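Local coordinates for periplasmic solute binding protein (Pectobacterium atrosepticum, PDB 4RY1) that probably binds a sugar in the periplasm and delivers it to an ABC-type transporter, as a bacterial solute-binding protein of family 1, at residues A[5-10]-A[33-38]; A[16-21]-A[317-322]. One frame throughout, in Å; residues are numbered along the deposited sequence. Where two conformers were deposited one is given.

Interaction 1 (A[5-10]-A[33-38]); sequences IRISWW and ITVKAE. With ACT (acetate ion), chain F.
Ile-7 and Val-35 meet diagonally on the helix-covered face of two neighbouring parallel strands, where CG2 of Ile-7 lies 3.7 Å from CG1 of Val-35. Ile-5, directly paired with Val-35, packs its CG1 against CG2 of Val-35 and CG2 of Ile-33. This is the tight side: Leu-305 of helix 299-310 presses on both Ile-5 and Ile-7, and helix 13-29 covers Val-35 and Ile-33. Farther along this face, the benzene ring of Trp-9 reaches the methyl of the exposed Ala-37, CH2 3.8 Å from CB. Alternating backbone bonds run from Ile-5 N to Thr-34 O (2.9 Å) up to Glu-38 N to Ile-7 O (2.8 Å), with a weak one from Trp-9 N to Glu-38 O beyond. Helix 13-29 connects the strands, making a beta-alpha-beta unit at one margin of the sheet, as in other periplasmic binding proteins. On the opposite face the loose, solvent side is the outer margin, where Lys-36 runs out, its side chain meeting that of Arg-6 at CB, against CG. A bend at chi3 (55°) turns the guanidinium of Arg-6 side-on to the carboxylate of Glu-38, forming a salt bridge with two hydrogen bonds, NE to OE2 (2.7 Å) and NH2 to OE1 (2.9 Å). Beyond the pairing, Trp-10 NE1 makes a weak hydrogen bond to acetate O (3.2 Å), an ion probably from the crystallisation liquor.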
# COMPACT_ATOMS: atom_id res chain seq x y z
N ILE A 5 -10.45 23.85 -13.08
CA ILE A 5 -10.10 22.44 -12.97
C ILE A 5 -10.51 21.87 -11.62
O ILE A 5 -10.45 22.53 -10.58
CB ILE A 5 -8.62 22.14 -13.27
CG1 ILE A 5 -7.70 22.84 -12.29
CG2 ILE A 5 -8.27 22.60 -14.69
CD1 ILE A 5 -6.26 22.40 -12.42
N ARG A 6 -10.92 20.62 -11.65
CA ARG A 6 -11.37 19.89 -10.47
C ARG A 6 -10.33 18.83 -10.12
O ARG A 6 -9.71 18.25 -11.01
CB ARG A 6 -12.68 19.16 -10.78
CG ARG A 6 -13.85 20.09 -11.05
CD ARG A 6 -14.96 19.34 -11.77
NE ARG A 6 -15.35 18.17 -11.00
CZ ARG A 6 -15.84 17.05 -11.53
NH1 ARG A 6 -16.04 16.95 -12.84
NH2 ARG A 6 -16.11 16.03 -10.73
N ILE A 7 -10.09 18.66 -8.83
CA ILE A 7 -9.12 17.64 -8.32
C ILE A 7 -9.73 16.86 -7.17
O ILE A 7 -10.27 17.45 -6.23
CB ILE A 7 -7.75 18.27 -7.92
CG1 ILE A 7 -6.82 17.21 -7.36
CG2 ILE A 7 -7.93 19.42 -6.96
CD1 ILE A 7 -5.38 17.68 -7.23
N SER A 8 -9.68 15.54 -7.27
CA SER A 8 -10.09 14.66 -6.19
C SER A 8 -8.96 13.88 -5.55
O SER A 8 -7.98 13.49 -6.20
CB SER A 8 -11.17 13.68 -6.65
OG SER A 8 -10.72 12.70 -7.60
N TRP A 9 -9.14 13.61 -4.28
CA TRP A 9 -8.25 12.72 -3.54
C TRP A 9 -8.94 12.18 -2.29
O TRP A 9 -10.02 12.63 -1.94
CB TRP A 9 -6.92 13.43 -3.15
CG TRP A 9 -7.07 14.46 -2.04
CD1 TRP A 9 -6.91 14.25 -0.72
CD2 TRP A 9 -7.45 15.82 -2.19
NE1 TRP A 9 -7.13 15.40 -0.02
CE2 TRP A 9 -7.48 16.39 -0.89
CE3 TRP A 9 -7.77 16.64 -3.29
CZ2 TRP A 9 -7.84 17.71 -0.65
CZ3 TRP A 9 -8.12 17.95 -3.05
CH2 TRP A 9 -8.13 18.49 -1.74
N TRP A 10 -8.32 11.21 -1.63
CA TRP A 10 -8.78 10.71 -0.33
C TRP A 10 -7.67 10.86 0.69
O TRP A 10 -6.49 11.02 0.35
CB TRP A 10 -9.18 9.23 -0.39
CG TRP A 10 -8.01 8.30 -0.60
CD1 TRP A 10 -7.21 7.76 0.36
CD2 TRP A 10 -7.51 7.85 -1.84
NE1 TRP A 10 -6.23 7.01 -0.21
CE2 TRP A 10 -6.41 7.01 -1.57
CE3 TRP A 10 -7.91 8.03 -3.16
CZ2 TRP A 10 -5.68 6.40 -2.58
CZ3 TRP A 10 -7.18 7.43 -4.15
CH2 TRP A 10 -6.10 6.62 -3.86
N ILE A 33 -6.37 30.62 -12.78
CA ILE A 33 -6.87 29.25 -12.75
C ILE A 33 -7.67 28.97 -11.46
O ILE A 33 -7.17 29.18 -10.36
CB ILE A 33 -5.74 28.21 -12.90
CG1 ILE A 33 -4.93 28.43 -14.18
CG2 ILE A 33 -6.34 26.80 -12.92
CD1 ILE A 33 -3.71 27.54 -14.37
N THR A 34 -8.91 28.53 -11.63
CA THR A 34 -9.80 28.14 -10.54
C THR A 34 -9.59 26.66 -10.27
O THR A 34 -9.63 25.87 -11.21
CB THR A 34 -11.29 28.42 -10.90
OG1 THR A 34 -11.51 29.83 -10.93
CG2 THR A 34 -12.25 27.79 -9.89
N VAL A 35 -9.39 26.28 -9.01
CA VAL A 35 -9.23 24.87 -8.63
C VAL A 35 -10.36 24.50 -7.69
O VAL A 35 -10.53 25.12 -6.64
CB VAL A 35 -7.89 24.53 -7.97
CG1 VAL A 35 -7.82 23.06 -7.62
CG2 VAL A 35 -6.74 24.93 -8.88
N LYS A 36 -11.13 23.49 -8.07
CA LYS A 36 -12.20 22.97 -7.24
C LYS A 36 -11.77 21.69 -6.60
O LYS A 36 -11.55 20.68 -7.26
CB LYS A 36 -13.43 22.73 -8.08
CG LYS A 36 -13.95 24.01 -8.68
CD LYS A 36 -15.07 24.59 -7.85
CE LYS A 36 -15.36 26.02 -8.27
NZ LYS A 36 -14.97 27.00 -7.21
N ALA A 37 -11.62 21.75 -5.28
CA ALA A 37 -11.17 20.61 -4.51
C ALA A 37 -12.36 19.71 -4.20
O ALA A 37 -13.41 20.17 -3.74
CB ALA A 37 -10.49 21.07 -3.24
N GLU A 38 -12.15 18.42 -4.44
CA GLU A 38 -13.17 17.39 -4.24
C GLU A 38 -12.53 16.20 -3.52
O GLU A 38 -12.14 15.21 -4.11
CB GLU A 38 -13.76 16.93 -5.57
CG GLU A 38 -14.38 18.06 -6.37
CD GLU A 38 -14.99 17.63 -7.69
OE1 GLU A 38 -14.84 16.47 -8.11
OE2 GLU A 38 -15.59 18.52 -8.32
C ACT F . -3.49 6.33 2.84
O ACT F . -4.54 6.96 2.54
OXT ACT F . -2.47 6.50 2.16
CH3 ACT F . -3.44 5.35 3.99

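Interaction 2 (A[16-21]-A[317-322]); sequences HEATLA and KALGLQ
With chi1 at -74° and chi2 at 170°, Leu-319 turns its CD2 methyl toward helix 13-29, where it comes to rest 3.7 Å from OG1 of Thr-19 and equally near that residue's CA, while Ala-18 CB lies a little farther off. Gln-322 also has CG beside its backbone N (chi1 -67°), which sets this methylene 3.8 Å from CB of Ala-18; a further bend at chi2 then folds the amide back. The Ala-18 methyl, touching both, points toward the last turn of helix 313-319 and meets the carbonyl O of Ala-318 at 3.4 Å. One turn farther along helix 13-29, Ala-21 and Ala-318 touch methyl to methyl, CB to CB 3.9 Å. Small side chains at these positions let the helices come close, and the CA atoms of Ala-18 and Leu-319 are only 5.0 Å apart. The contact thus joins the first helix of the chain to the end of helix 313-319. There Gly-320 leaves the helix with a positive phi, and a type II' turn from Leu-319 to Gln-322 brings the chain back to the same neighbour. Polar links lie just beside the interface: Thr-19 OG1 is hydrogen-bonded to the carbonyl of Arg-15 within its own helix, and the Arg-15 side chain bonds through NE to the carbonyl O of Gln-322. Methyl and methylene groups thus meet one another, backbone atoms and the Thr-19 hydroxyl, with no hydrogen bond between the two segments, so the hold there rests on close fit and van der Waals attraction.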
# COMPACT_ATOMS: atom_id res chain seq x y z
N HIS A 16 -5.58 16.43 3.95
CA HIS A 16 -6.50 17.40 3.35
C HIS A 16 -5.98 18.83 3.49
O HIS A 16 -5.98 19.60 2.53
CB HIS A 16 -7.90 17.32 3.96
CG HIS A 16 -8.61 16.04 3.71
ND1 HIS A 16 -8.36 15.23 2.63
CD2 HIS A 16 -9.55 15.42 4.44
CE1 HIS A 16 -9.14 14.17 2.69
NE2 HIS A 16 -9.88 14.26 3.78
N GLU A 17 -5.54 19.18 4.70
CA GLU A 17 -5.02 20.54 4.92
C GLU A 17 -3.83 20.83 4.00
O GLU A 17 -3.72 21.89 3.39
CB GLU A 17 -4.62 20.76 6.38
CG GLU A 17 -4.12 22.18 6.64
CD GLU A 17 -3.44 22.34 7.98
OE1 GLU A 17 -3.69 21.56 8.92
OE2 GLU A 17 -2.59 23.25 8.10
N ALA A 18 -2.93 19.88 3.93
CA ALA A 18 -1.69 20.08 3.19
C ALA A 18 -1.99 20.20 1.70
O ALA A 18 -1.35 20.96 0.98
CB ALA A 18 -0.75 18.94 3.46
N THR A 19 -2.95 19.38 1.22
CA THR A 19 -3.31 19.44 -0.21
C THR A 19 -3.99 20.78 -0.55
O THR A 19 -3.71 21.42 -1.58
CB THR A 19 -4.20 18.26 -0.58
OG1 THR A 19 -3.54 17.05 -0.21
CG2 THR A 19 -4.47 18.24 -2.07
N LEU A 20 -4.86 21.23 0.34
CA LEU A 20 -5.44 22.58 0.21
C LEU A 20 -4.35 23.68 0.22
O LEU A 20 -4.42 24.66 -0.55
CB LEU A 20 -6.51 22.83 1.29
CG LEU A 20 -7.95 22.47 0.90
CD1 LEU A 20 -8.45 23.38 -0.22
CD2 LEU A 20 -8.07 21.02 0.49
N ALA A 21 -3.35 23.52 1.10
CA ALA A 21 -2.22 24.48 1.15
C ALA A 21 -1.52 24.51 -0.21
O ALA A 21 -1.15 25.57 -0.73
CB ALA A 21 -1.24 24.07 2.23
N LYS A 317 6.79 21.82 -0.38
CA LYS A 317 6.80 22.18 1.04
C LYS A 317 5.40 22.09 1.65
O LYS A 317 5.23 21.65 2.77
CB LYS A 317 7.41 23.55 1.22
CG LYS A 317 8.92 23.53 1.02
CD LYS A 317 9.53 24.88 1.34
CE LYS A 317 9.23 25.92 0.29
NZ LYS A 317 9.87 27.21 0.70
N ALA A 318 4.39 22.48 0.87
CA ALA A 318 3.02 22.41 1.38
C ALA A 318 2.61 20.98 1.70
O ALA A 318 2.00 20.72 2.72
CB ALA A 318 2.06 23.04 0.38
N LEU A 319 2.92 20.07 0.79
CA LEU A 319 2.51 18.68 0.94
C LEU A 319 3.37 17.90 1.92
O LEU A 319 2.91 16.93 2.52
CB LEU A 319 2.48 17.96 -0.40
CG LEU A 319 1.30 18.36 -1.27
CD1 LEU A 319 1.40 17.84 -2.69
CD2 LEU A 319 0.01 17.82 -0.65
N GLY A 320 4.62 18.30 2.07
CA GLY A 320 5.56 17.59 2.93
C GLY A 320 5.51 16.10 2.68
O GLY A 320 5.60 15.65 1.52
N LEU A 321 5.42 15.34 3.75
CA LEU A 321 5.40 13.87 3.68
C LEU A 321 3.99 13.28 3.76
O LEU A 321 3.84 12.08 3.96
CB LEU A 321 6.27 13.27 4.79
CG LEU A 321 7.75 13.60 4.62
CD1 LEU A 321 8.53 13.13 5.84
CD2 LEU A 321 8.34 12.92 3.39
N GLN A 322 2.97 14.09 3.52
CA GLN A 322 1.59 13.63 3.66
C GLN A 322 1.14 12.60 2.62
O GLN A 322 0.13 11.93 2.85
CB GLN A 322 0.65 14.83 3.63
CG GLN A 322 0.80 15.74 4.84
CD GLN A 322 0.49 15.04 6.13
OE1 GLN A 322 -0.46 14.30 6.23
NE2 GLN A 322 1.34 15.26 7.13

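How the interactions relate
The centres of the two interactions lie 14 Å apart, on the same side of the chain's centre, and helix 13-29 ties them together. Along the chain the segments alternate: strand 3-10, then helix 13-29, then strand 33-40, and some 270 residues later helix 313-319. Interaction 1 pairs the two strands, and interaction 2 brings the late helix against the one that connects them. Trp-9 bridges the pair directly, its NE1 2.9 Å from ND1 of His-16 in a probable hydrogen bond and its CH2 packed on Thr-19 CG2. Residues from near the start of the chain and from beyond residue 300 thus build one region of the protein.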